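Local coordinates for exoribonuclease II, mitochondrial (Candida glabrata, PDB 6F3H), which probably degrades RNA from the 3' end as the exoribonuclease component of the mitochondrial RNA degradosome, with a magnesium ion bound at its active site, at residues 263-268 and 314-319; 665-670 and 769-774; 153-158 and 171-176; 217-222 and 232-237. The protein carries 1 engineered substitution. One frame throughout, in Å; residues are numbered along the deposited sequence.

Contact 1: 263-268 and 314-319; sequences TRLESN and TTIISK
Ile316 of helix 311-322 meets Leu265 and Glu266 of helix 251-281 in a helix-helix packing contact, part of a mainly helical region of the chain. The isoleucine branches so that each arm takes one of the two neighbouring residues. Its CG2 methyl, anti to the backbone N, faces the end of Leu265; Leu265 CD1 is 3.8 Å from Ile316 CG2. The other arm bends at its second torsion (chi2 -67°) and brings Ile316 CD1 up to the extended chain of Glu266, 4.0 Å from Glu266 CG. Glu266 OE1 lies 3.9 Å from Ile316 CD1, so CG and the carboxylate oxygen both border the methyl. The CB of Leu265 points at the facing helix, whereas that of Glu266 does not, and the glutamate comes close by its length. The two pairs meet at a slant.

Beyond the pair, Leu265 also touches Tyr294 and Ile295 of helix 293-303, which places it in a buried seam among three helices. Arg264 forms a salt bridge to Glu272, and Lys319 reaches Tyr270 of helix 251-281 by a cation-pi interaction that links the same two helices. Within helix 311-322, Ser318 OG donates to Thr314 O at 3.1 Å, from 39° above the carbonyl plane, while Ser318 N bonds to the same oxygen.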
loop_
_atom_site.group_PDB
_atom_site.type_symbol
_atom_site.label_atom_id
_atom_site.label_comp_id
_atom_site.label_asym_id
_atom_site.label_seq_id
_atom_site.Cartn_x
_atom_site.Cartn_y
_atom_site.Cartn_z
ATOM N N THR A 263 29.739 20.216 3.898
ATOM C CA THR A 263 30.816 21.136 4.200
ATOM C C THR A 263 32.110 20.396 4.473
ATOM O O THR A 263 33.147 20.700 3.876
ATOM C CB THR A 263 30.432 21.961 5.408
ATOM O OG1 THR A 263 29.140 22.539 5.185
ATOM C CG2 THR A 263 31.439 23.034 5.614
ATOM N N ARG A 264 32.059 19.364 5.313
ATOM C CA ARG A 264 33.320 18.749 5.682
ATOM C C ARG A 264 33.948 18.015 4.503
ATOM O O ARG A 264 35.172 17.855 4.451
ATOM C CB ARG A 264 33.129 17.851 6.917
ATOM C CG ARG A 264 34.372 17.078 7.280
ATOM C CD ARG A 264 34.451 16.751 8.755
ATOM N NE ARG A 264 35.865 16.629 9.138
ATOM C CZ ARG A 264 36.606 15.541 8.939
ATOM N NH1 ARG A 264 37.893 15.520 9.308
ATOM N NH2 ARG A 264 36.063 14.463 8.381
ATOM N N LEU A 265 33.150 17.632 3.524
ATOM C CA LEU A 265 33.669 16.867 2.409
ATOM C C LEU A 265 34.216 17.705 1.262
ATOM O O LEU A 265 35.018 17.188 0.479
ATOM C CB LEU A 265 32.572 15.964 1.883
ATOM C CG LEU A 265 32.306 14.739 2.733
ATOM C CD1 LEU A 265 31.442 13.860 1.924
ATOM C CD2 LEU A 265 33.590 14.016 3.091
ATOM N N GLU A 266 33.807 18.971 1.130
ATOM C CA GLU A 266 34.246 19.819 0.023
ATOM C C GLU A 266 35.419 20.743 0.357
ATOM O O GLU A 266 36.072 21.268 -0.564
ATOM C CB GLU A 266 33.071 20.663 -0.453
ATOM C CG GLU A 266 32.157 19.915 -1.370
ATOM C CD GLU A 266 30.924 20.712 -1.718
ATOM O OE1 GLU A 266 30.223 20.314 -2.674
ATOM O OE2 GLU A 266 30.666 21.741 -1.047
ATOM N N SER A 267 35.680 20.964 1.639
ATOM C CA SER A 267 36.738 21.862 2.060
ATOM C C SER A 267 38.090 21.344 1.595
ATOM O O SER A 267 38.294 20.137 1.419
ATOM C CB SER A 267 36.721 22.015 3.572
ATOM O OG SER A 267 37.304 20.878 4.161
ATOM N N ASN A 268 39.010 22.288 1.380
ATOM C CA ASN A 268 40.368 22.004 0.908
ATOM C C ASN A 268 40.317 21.127 -0.323
ATOM O O ASN A 268 41.008 20.107 -0.438
ATOM C CB ASN A 268 41.236 21.394 1.999
ATOM C CG ASN A 268 41.525 22.382 3.106
ATOM O OD1 ASN A 268 40.871 23.431 3.207
ATOM N ND2 ASN A 268 42.517 22.071 3.931
ATOM N N THR A 314 24.073 13.556 -4.445
ATOM C CA THR A 314 24.390 12.656 -5.537
ATOM C C THR A 314 25.705 13.050 -6.185
ATOM O O THR A 314 26.521 12.195 -6.544
ATOM C CB THR A 314 23.278 12.671 -6.565
ATOM O OG1 THR A 314 22.024 12.478 -5.900
ATOM C CG2 THR A 314 23.503 11.547 -7.533
ATOM N N THR A 315 25.944 14.348 -6.329
ATOM C CA THR A 315 27.204 14.774 -6.915
ATOM C C THR A 315 28.362 14.399 -6.014
ATOM O O THR A 315 29.371 13.867 -6.476
ATOM C CB THR A 315 27.187 16.272 -7.170
ATOM O OG1 THR A 315 26.409 16.544 -8.341
ATOM C CG2 THR A 315 28.582 16.745 -7.400
ATOM N N ILE A 316 28.234 14.690 -4.724
ATOM C CA ILE A 316 29.228 14.251 -3.756
ATOM C C ILE A 316 29.539 12.788 -3.976
ATOM O O ILE A 316 30.695 12.384 -4.104
ATOM C CB ILE A 316 28.721 14.487 -2.329
ATOM C CG1 ILE A 316 28.757 15.972 -1.979
ATOM C CG2 ILE A 316 29.601 13.758 -1.378
ATOM C CD1 ILE A 316 30.125 16.508 -1.884
ATOM N N ILE A 317 28.499 11.977 -4.076
ATOM C CA ILE A 317 28.695 10.542 -4.213
ATOM C C ILE A 317 29.347 10.211 -5.542
ATOM O O ILE A 317 30.166 9.297 -5.628
ATOM C CB ILE A 317 27.345 9.834 -4.036
ATOM C CG1 ILE A 317 26.961 9.826 -2.547
ATOM C CG2 ILE A 317 27.388 8.486 -4.657
ATOM C CD1 ILE A 317 25.572 9.386 -2.228
ATOM N N SER A 318 29.009 10.954 -6.600
ATOM C CA SER A 318 29.673 10.749 -7.885
ATOM C C SER A 318 31.170 10.985 -7.767
ATOM O O SER A 318 31.978 10.184 -8.254
ATOM C CB SER A 318 29.080 11.692 -8.932
ATOM O OG SER A 318 27.744 11.340 -9.245
ATOM N N LYS A 319 31.554 12.056 -7.066
ATOM C CA LYS A 319 32.960 12.391 -6.878
ATOM C C LYS A 319 33.692 11.292 -6.133
ATOM O O LYS A 319 34.824 10.935 -6.472
ATOM C CB LYS A 319 33.064 13.713 -6.120
ATOM C CG LYS A 319 32.917 14.964 -6.996
ATOM C CD LYS A 319 32.593 16.222 -6.217
ATOM C CE LYS A 319 33.104 17.453 -6.946
ATOM N NZ LYS A 319 33.443 17.191 -8.373
#

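Contact 2: 665-670 and 769-774; sequences DITKIS and IVTSVP
The flat group met by Thr667 is the peptide joining Val770 to Thr771. The methyl CG2 of Thr667 approaches its carbonyl end and lies 3.7 Å from Val770 O. The rest of the contact is made by branched side chains. The same CG2 abuts the methyl of Thr771, with 3.7 Å between Thr667 CG2 and Thr771 CG2. Thr667 CG2 stands anti to the backbone N (chi1 -43° for OG1), which turns the methyl outward from helix 663-670 toward the 769-774 segment. Thr667 OG1, on the N side, faces Ile769 CG2 at a slack 4.1 Å and is hydrogen-bonded to Leu663 O one turn earlier. The threonine therefore offers its methyl across the gap while its hydroxyl is held within its own helix.

The backbone of Val770 is in turn bonded to Gly806 and Asp807, and that of Thr771 to Asn780, so the receiving surface is fixed by neighbouring segments. Thr667 also touches Ile805. At the end of 665-670, Ser670 packs on an adenine base of the bound RNA. The pairing of strand 765-770 in a five-stranded sheet is consistent with the S1 domain of RNase II relatives, here docked on a helix of the RNB domain.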
loop_
_atom_site.group_PDB
_atom_site.type_symbol
_atom_site.label_atom_id
_atom_site.label_comp_id
_atom_site.label_asym_id
_atom_site.label_seq_id
_atom_site.Cartn_x
_atom_site.Cartn_y
_atom_site.Cartn_z
ATOM N N ASP A 665 -3.198 -12.838 -21.169
ATOM C CA ASP A 665 -4.463 -12.151 -21.428
ATOM C C ASP A 665 -4.643 -10.964 -20.493
ATOM O O ASP A 665 -5.223 -9.944 -20.879
ATOM C CB ASP A 665 -5.644 -13.111 -21.221
ATOM C CG ASP A 665 -5.564 -14.383 -22.074
ATOM O OD1 ASP A 665 -5.150 -14.314 -23.254
ATOM O OD2 ASP A 665 -5.942 -15.463 -21.551
ATOM N N ILE A 666 -4.200 -11.109 -19.241
ATOM C CA ILE A 666 -4.311 -10.037 -18.259
ATOM C C ILE A 666 -3.351 -8.909 -18.571
ATOM O O ILE A 666 -3.649 -7.748 -18.286
ATOM C CB ILE A 666 -4.085 -10.569 -16.841
ATOM N N THR A 667 -2.177 -9.218 -19.133
ATOM C CA THR A 667 -1.231 -8.158 -19.440
ATOM C C THR A 667 -1.891 -7.164 -20.355
ATOM O O THR A 667 -1.887 -5.955 -20.104
ATOM C CB THR A 667 0.000 -8.723 -20.132
ATOM O OG1 THR A 667 0.410 -9.934 -19.495
ATOM C CG2 THR A 667 1.122 -7.746 -20.041
ATOM N N LYS A 668 -2.517 -7.679 -21.398
ATOM C CA LYS A 668 -3.265 -6.831 -22.300
ATOM C C LYS A 668 -4.390 -6.130 -21.548
ATOM O O LYS A 668 -4.664 -4.948 -21.774
ATOM C CB LYS A 668 -3.771 -7.709 -23.427
ATOM C CG LYS A 668 -2.682 -8.697 -23.848
ATOM C CD LYS A 668 -2.878 -9.196 -25.260
ATOM C CE LYS A 668 -3.384 -8.078 -26.186
ATOM N NZ LYS A 668 -3.759 -8.555 -27.556
ATOM N N ILE A 669 -5.021 -6.825 -20.608
ATOM C CA ILE A 669 -6.091 -6.191 -19.846
ATOM C C ILE A 669 -5.521 -5.271 -18.771
ATOM O O ILE A 669 -6.162 -4.277 -18.406
ATOM C CB ILE A 669 -7.030 -7.244 -19.229
ATOM N N SER A 670 -4.325 -5.590 -18.246
ATOM C CA SER A 670 -3.752 -4.852 -17.118
ATOM C C SER A 670 -3.634 -3.376 -17.412
ATOM O O SER A 670 -3.699 -2.561 -16.485
ATOM C CB SER A 670 -2.371 -5.398 -16.758
ATOM N N ILE A 769 7.516 -11.386 -21.334
ATOM C CA ILE A 769 6.277 -10.887 -21.920
ATOM C C ILE A 769 6.293 -9.366 -21.931
ATOM O O ILE A 769 6.515 -8.738 -20.893
ATOM C CB ILE A 769 5.037 -11.393 -21.167
ATOM C CG1 ILE A 769 4.989 -12.917 -21.186
ATOM C CG2 ILE A 769 3.768 -10.782 -21.759
ATOM C CD1 ILE A 769 3.650 -13.491 -20.691
ATOM N N VAL A 770 5.983 -8.784 -23.082
ATOM C CA VAL A 770 6.026 -7.339 -23.270
ATOM C C VAL A 770 4.841 -6.699 -22.575
ATOM O O VAL A 770 3.708 -7.182 -22.670
ATOM C CB VAL A 770 6.005 -7.003 -24.764
ATOM C CG1 VAL A 770 6.110 -5.501 -24.957
ATOM C CG2 VAL A 770 7.091 -7.768 -25.488
ATOM N N THR A 771 5.104 -5.600 -21.866
ATOM C CA THR A 771 4.088 -4.954 -21.052
ATOM C C THR A 771 3.930 -3.464 -21.302
ATOM O O THR A 771 3.180 -2.815 -20.564
ATOM C CB THR A 771 4.378 -5.164 -19.561
ATOM O OG1 THR A 771 5.529 -4.399 -19.171
ATOM C CG2 THR A 771 4.617 -6.641 -19.288
ATOM N N SER A 772 4.631 -2.891 -22.281
ATOM C CA SER A 772 4.502 -1.465 -22.541
ATOM C C SER A 772 4.761 -1.184 -24.007
ATOM O O SER A 772 5.318 -2.013 -24.735
ATOM C CB SER A 772 5.468 -0.629 -21.696
ATOM O OG SER A 772 6.777 -0.659 -22.242
ATOM N N VAL A 773 4.346 0.010 -24.424
ATOM C CA VAL A 773 4.660 0.556 -25.744
ATOM C C VAL A 773 6.110 1.026 -25.754
ATOM O O VAL A 773 6.644 1.418 -24.702
ATOM C CB VAL A 773 3.715 1.712 -26.110
ATOM C CG1 VAL A 773 2.289 1.252 -26.069
ATOM C CG2 VAL A 773 3.902 2.868 -25.147
ATOM N N PRO A 774 6.793 0.995 -26.898
ATOM C CA PRO A 774 8.181 1.474 -26.919
ATOM C C PRO A 774 8.232 2.971 -26.633
ATOM O O PRO A 774 7.558 3.776 -27.281
ATOM C CB PRO A 774 8.661 1.147 -28.341
ATOM C CG PRO A 774 7.711 0.088 -28.849
ATOM C CD PRO A 774 6.396 0.359 -28.169
#

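Contact 3: 153-158 and 171-176; sequences ELIHRY and MSLVRI
Ile155 of helix 123-159 is the one residue of 153-158 that meets 171-176, and it does so entirely through apolar contacts. Its two ends diverge: Ile155 CD1 approaches Leu173 CD1 at 4.0 Å, and the branch methyl Ile155 CG2 faces Ile176 CG2, also at 4.0 Å. Placing CG1 between the backbone N and the carbonyl carbon (chi1 52°) leaves CG2 beside the N, which separates the two ends enough to serve both partners. Leu173 sets out to one side of the facing helix, yet its branch, with CG anti to its backbone N, swings a methyl over to the isoleucine. Ile176, three residues on, directs its CB at helix 123-159. Ile155 additionally touches Leu180, and Ile176 touches Ile199, so the seam continues into the adjoining loop and helix 193-200.

Polar interactions lie around this apolar centre. At the start of helix 170-178, Asn169 bonds through OD1 to the backbone N of Met171, a selenomethionine, and through ND2 to Ser172 OG. Arg175 NH2 bonds to Lys208 O, while Tyr158 OH bonds to Asp192 OD1, tying the flanks to the following segments.

An aromatic contact forms where His156, its CB directed away from 171-176, meets Trp231 edge to face. In the backbone, Tyr158 N bonds to Ile155 O at 2.8 Å, three residues back, close to the end of helix 123-159. Helix, short strand 166-169 and second helix follow one another in an order consistent with the opening elements of a winged-helix domain.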
loop_
_atom_site.group_PDB
_atom_site.type_symbol
_atom_site.label_atom_id
_atom_site.label_comp_id
_atom_site.label_asym_id
_atom_site.label_seq_id
_atom_site.Cartn_x
_atom_site.Cartn_y
_atom_site.Cartn_z
ATOM N N GLU A 153 8.691 26.718 5.340
ATOM C CA GLU A 153 9.780 26.753 6.303
ATOM C C GLU A 153 9.230 26.964 7.709
ATOM O O GLU A 153 9.732 26.390 8.684
ATOM C CB GLU A 153 10.775 27.856 5.933
ATOM N N LEU A 154 8.162 27.746 7.825
ATOM C CA LEU A 154 7.655 28.097 9.144
ATOM C C LEU A 154 6.944 26.921 9.789
ATOM O O LEU A 154 7.357 26.432 10.846
ATOM C CB LEU A 154 6.716 29.294 9.041
ATOM C CG LEU A 154 6.097 29.756 10.367
ATOM C CD1 LEU A 154 7.052 29.682 11.565
ATOM C CD2 LEU A 154 5.621 31.174 10.195
ATOM N N ILE A 155 5.856 26.461 9.174
ATOM C CA ILE A 155 5.141 25.382 9.812
ATOM C C ILE A 155 5.974 24.137 9.835
ATOM O O ILE A 155 5.716 23.263 10.659
ATOM C CB ILE A 155 3.798 25.148 9.127
ATOM C CG1 ILE A 155 3.983 24.984 7.624
ATOM C CG2 ILE A 155 2.944 26.307 9.361
ATOM C CD1 ILE A 155 4.416 23.641 7.160
ATOM N N HIS A 156 6.990 24.023 8.980
ATOM C CA HIS A 156 7.934 22.943 9.202
ATOM C C HIS A 156 8.500 23.010 10.613
ATOM O O HIS A 156 8.839 21.974 11.188
ATOM C CB HIS A 156 9.077 22.958 8.186
ATOM C CG HIS A 156 10.024 21.807 8.353
ATOM N ND1 HIS A 156 10.934 21.726 9.387
ATOM C CD2 HIS A 156 10.161 20.659 7.647
ATOM C CE1 HIS A 156 11.608 20.593 9.295
ATOM N NE2 HIS A 156 11.156 19.925 8.248
ATOM N N ARG A 157 8.618 24.212 11.189
ATOM C CA ARG A 157 9.070 24.301 12.575
ATOM C C ARG A 157 8.053 23.708 13.551
ATOM O O ARG A 157 8.444 23.162 14.588
ATOM C CB ARG A 157 9.409 25.748 12.937
ATOM C CG ARG A 157 10.584 25.820 13.885
ATOM C CD ARG A 157 10.904 27.227 14.325
ATOM N NE ARG A 157 9.754 28.127 14.229
ATOM C CZ ARG A 157 9.782 29.293 13.588
ATOM N NH1 ARG A 157 8.702 30.070 13.543
ATOM N NH2 ARG A 157 10.903 29.686 12.995
ATOM N N TYR A 158 6.761 23.747 13.233
ATOM C CA TYR A 158 5.765 23.238 14.179
ATOM C C TYR A 158 5.452 21.754 13.964
ATOM O O TYR A 158 5.151 21.033 14.926
ATOM C CB TYR A 158 4.479 24.078 14.102
ATOM C CG TYR A 158 4.609 25.502 14.641
ATOM C CD1 TYR A 158 5.101 26.531 13.845
ATOM C CD2 TYR A 158 4.221 25.818 15.941
ATOM C CE1 TYR A 158 5.215 27.826 14.334
ATOM C CE2 TYR A 158 4.330 27.116 16.435
ATOM C CZ TYR A 158 4.826 28.111 15.627
ATOM O OH TYR A 158 4.935 29.399 16.106
HETATM N N MSE A 171 -3.245 16.861 2.525
HETATM C CA MSE A 171 -4.380 17.776 2.422
HETATM C C MSE A 171 -4.455 18.697 3.588
HETATM O O MSE A 171 -4.643 19.898 3.446
HETATM C CB MSE A 171 -5.678 16.997 2.332
HETATM C CG MSE A 171 -5.797 16.276 1.033
HETATM SE SE MSE A 171 -4.891 17.385 -0.270
HETATM C CE MSE A 171 -5.330 16.428 -1.902
ATOM N N SER A 172 -4.355 18.085 4.765
ATOM C CA SER A 172 -4.255 18.856 5.988
ATOM C C SER A 172 -3.191 19.913 5.832
ATOM O O SER A 172 -3.326 21.034 6.326
ATOM C CB SER A 172 -3.940 17.926 7.167
ATOM O OG SER A 172 -5.041 17.082 7.476
ATOM N N LEU A 173 -2.130 19.575 5.118
ATOM C CA LEU A 173 -1.029 20.502 4.933
ATOM C C LEU A 173 -1.418 21.661 4.033
ATOM O O LEU A 173 -1.215 22.831 4.380
ATOM C CB LEU A 173 0.146 19.748 4.350
ATOM C CG LEU A 173 1.293 20.667 4.038
ATOM C CD1 LEU A 173 1.779 21.269 5.337
ATOM C CD2 LEU A 173 2.371 19.862 3.356
ATOM N N VAL A 174 -1.976 21.353 2.870
ATOM C CA VAL A 174 -2.476 22.395 1.987
ATOM C C VAL A 174 -3.397 23.350 2.734
ATOM O O VAL A 174 -3.260 24.577 2.632
ATOM C CB VAL A 174 -3.192 21.745 0.802
ATOM C CG1 VAL A 174 -3.886 22.793 -0.015
ATOM C CG2 VAL A 174 -2.186 20.976 -0.011
ATOM N N ARG A 175 -4.314 22.800 3.539
ATOM C CA ARG A 175 -5.264 23.641 4.259
ATOM C C ARG A 175 -4.533 24.639 5.140
ATOM O O ARG A 175 -4.860 25.829 5.153
ATOM C CB ARG A 175 -6.196 22.776 5.103
ATOM C CG ARG A 175 -7.413 22.327 4.351
ATOM C CD ARG A 175 -8.376 21.529 5.190
ATOM N NE ARG A 175 -8.944 20.495 4.343
ATOM C CZ ARG A 175 -8.579 19.225 4.398
ATOM N NH1 ARG A 175 -7.674 18.835 5.288
ATOM N NH2 ARG A 175 -9.124 18.345 3.573
ATOM N N ILE A 176 -3.507 24.178 5.843
ATOM C CA ILE A 176 -2.744 25.065 6.701
ATOM C C ILE A 176 -2.128 26.185 5.893
ATOM O O ILE A 176 -2.100 27.346 6.320
ATOM C CB ILE A 176 -1.672 24.259 7.437
ATOM C CG1 ILE A 176 -2.350 23.200 8.286
ATOM C CG2 ILE A 176 -0.763 25.168 8.228
ATOM C CD1 ILE A 176 -1.410 22.436 9.102
#

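Contact 4: 217-222 and 232-237; sequences ATYWGV and GSVYTN
Val234 carries the contact of 232-237 with 217-222, meeting Val222 and Tyr219. The tight part is the meeting of two valines: Val222 CG1 lies 3.9 Å from Val234 CG2, each residue directing its CB at the other segment. The second methyl, Val234 CG1, comes to the edge of the Tyr219 ring, near its plane, 4.2 Å from Tyr219 CE1. That ring is brought over by a first torsion that sets CG anti to the backbone N (chi1 174°), although its CB does not aim at the strand. The tyrosine thus presents an edge and not a face, and its hydroxyl is bonded to Arg223 NE of the same helix. Tyr219 also touches Leu41, and Val234 is packed by Pro243 and Val246 of the neighbouring strand.

The solvent side is marked by Ser233, which is exposed and directs its CB away from the helix. Tyr235, by contrast, packs on Ile741 and Phe745 of helix 725-761, and its hydroxyl bonds to Asp359 OD2. Backbone bonds from Gly232 to Ala247 and from Tyr235 to Thr244 and Thr245 join the strand to strand 242-248, so one edge of the strand is held by its neighbour in the sheet. A helix packed on an antiparallel hairpin that also pairs with a short first strand is the arrangement of a winged-helix domain, with which this region is consistent.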
loop_
_atom_site.group_PDB
_atom_site.type_symbol
_atom_site.label_atom_id
_atom_site.label_comp_id
_atom_site.label_asym_id
_atom_site.label_seq_id
_atom_site.Cartn_x
_atom_site.Cartn_y
_atom_site.Cartn_z
ATOM N N ALA A 217 0.845 25.030 -5.652
ATOM C CA ALA A 217 1.993 25.745 -5.096
ATOM C C ALA A 217 2.619 24.987 -3.931
ATOM O O ALA A 217 3.843 24.958 -3.796
ATOM C CB ALA A 217 1.575 27.147 -4.647
ATOM N N THR A 218 1.802 24.367 -3.080
ATOM C CA THR A 218 2.367 23.654 -1.947
ATOM C C THR A 218 3.189 22.476 -2.415
ATOM O O THR A 218 4.289 22.236 -1.908
ATOM C CB THR A 218 1.254 23.161 -1.023
ATOM O OG1 THR A 218 0.282 24.182 -0.828
ATOM C CG2 THR A 218 1.804 22.795 0.301
ATOM N N TYR A 219 2.683 21.752 -3.410
ATOM C CA TYR A 219 3.433 20.657 -3.990
ATOM C C TYR A 219 4.791 21.137 -4.461
ATOM O O TYR A 219 5.844 20.628 -4.058
ATOM C CB TYR A 219 2.657 20.097 -5.172
ATOM C CG TYR A 219 3.457 19.060 -5.877
ATOM C CD1 TYR A 219 3.749 17.881 -5.233
ATOM C CD2 TYR A 219 3.968 19.259 -7.156
ATOM C CE1 TYR A 219 4.495 16.906 -5.831
ATOM C CE2 TYR A 219 4.737 18.267 -7.783
ATOM C CZ TYR A 219 4.994 17.086 -7.101
ATOM O OH TYR A 219 5.737 16.061 -7.657
ATOM N N TRP A 220 4.770 22.149 -5.304
ATOM C CA TRP A 220 5.987 22.773 -5.785
ATOM C C TRP A 220 6.879 23.235 -4.644
ATOM O O TRP A 220 8.101 23.065 -4.695
ATOM C CB TRP A 220 5.608 23.951 -6.666
ATOM C CG TRP A 220 5.151 23.539 -8.009
ATOM C CD1 TRP A 220 5.405 22.348 -8.621
ATOM C CD2 TRP A 220 4.429 24.337 -8.960
ATOM N NE1 TRP A 220 4.855 22.339 -9.883
ATOM C CE2 TRP A 220 4.251 23.548 -10.116
ATOM C CE3 TRP A 220 3.913 25.638 -8.944
ATOM C CZ2 TRP A 220 3.572 24.013 -11.243
ATOM C CZ3 TRP A 220 3.239 26.105 -10.070
ATOM C CH2 TRP A 220 3.076 25.292 -11.204
ATOM N N GLY A 221 6.299 23.859 -3.627
ATOM C CA GLY A 221 7.111 24.291 -2.504
ATOM C C GLY A 221 7.803 23.122 -1.836
ATOM O O GLY A 221 8.976 23.204 -1.460
ATOM N N VAL A 222 7.088 22.008 -1.705
ATOM C CA VAL A 222 7.660 20.840 -1.060
ATOM C C VAL A 222 8.748 20.237 -1.928
ATOM O O VAL A 222 9.821 19.881 -1.435
ATOM C CB VAL A 222 6.552 19.831 -0.736
ATOM C CG1 VAL A 222 7.120 18.538 -0.252
ATOM C CG2 VAL A 222 5.695 20.396 0.320
ATOM N N GLY A 232 10.123 14.548 3.094
ATOM C CA GLY A 232 10.370 13.315 2.396
ATOM C C GLY A 232 9.644 13.323 1.072
ATOM O O GLY A 232 9.215 14.359 0.570
ATOM N N SER A 233 9.561 12.148 0.468
ATOM C CA SER A 233 8.826 12.024 -0.774
ATOM C C SER A 233 7.347 12.242 -0.538
ATOM O O SER A 233 6.780 11.886 0.511
ATOM C CB SER A 233 9.031 10.655 -1.411
ATOM O OG SER A 233 10.399 10.379 -1.602
ATOM N N VAL A 234 6.727 12.781 -1.570
ATOM C CA VAL A 234 5.289 12.925 -1.659
ATOM C C VAL A 234 4.741 11.662 -2.310
ATOM O O VAL A 234 5.091 11.330 -3.443
ATOM C CB VAL A 234 4.937 14.166 -2.486
ATOM C CG1 VAL A 234 3.474 14.179 -2.822
ATOM C CG2 VAL A 234 5.360 15.407 -1.752
ATOM N N TYR A 235 3.842 10.984 -1.628
ATOM C CA TYR A 235 3.274 9.759 -2.148
ATOM C C TYR A 235 1.947 10.066 -2.810
ATOM O O TYR A 235 1.145 10.827 -2.269
ATOM C CB TYR A 235 3.102 8.762 -1.023
ATOM C CG TYR A 235 4.402 8.201 -0.570
ATOM C CD1 TYR A 235 5.202 8.872 0.338
ATOM C CD2 TYR A 235 4.836 6.982 -1.059
ATOM C CE1 TYR A 235 6.400 8.326 0.749
ATOM C CE2 TYR A 235 6.020 6.432 -0.661
ATOM C CZ TYR A 235 6.801 7.093 0.240
ATOM O OH TYR A 235 7.982 6.490 0.611
ATOM N N THR A 236 1.737 9.499 -3.988
ATOM C CA THR A 236 0.538 9.725 -4.779
ATOM C C THR A 236 -0.230 8.410 -4.827
ATOM O O THR A 236 0.313 7.398 -5.281
ATOM C CB THR A 236 0.900 10.156 -6.201
ATOM O OG1 THR A 236 1.476 11.472 -6.197
ATOM C CG2 THR A 236 -0.342 10.169 -7.086
ATOM N N ASN A 237 -1.479 8.412 -4.367
ATOM C CA ASN A 237 -2.257 7.188 -4.411
ATOM C C ASN A 237 -2.646 6.862 -5.846
ATOM O O ASN A 237 -2.989 7.744 -6.632
ATOM C CB ASN A 237 -3.509 7.294 -3.546
ATOM C CG ASN A 237 -4.499 6.129 -3.792
ATOM O OD1 ASN A 237 -4.129 4.958 -3.739
ATOM N ND2 ASN A 237 -5.748 6.455 -4.058
#

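In chain order the contacts run 3, 4, 1, 2, one after another without interleaving. Contacts 3 and 4 lie 12 Å apart between centres and touch, Thr218 of helix 212-226 meeting Val174 and Leu173 of helix 170-178. The three-stranded sheet of strand 231-237 also includes strand 166-169, just ahead of helix 170-178, which is consistent with both contacts belonging to one winged-helix-like unit. Contact 1, in a separate helical region, is 27 Å from contact 4 and 43 Å from contact 2, centre to centre; its nearest atom is about 26 Å from the RNA. Contact 2 adjoins the RNA and joins an RNB-domain helix to the probable S1 domain, whereas contacts 1, 3 and 4 are packing away from the magnesium site.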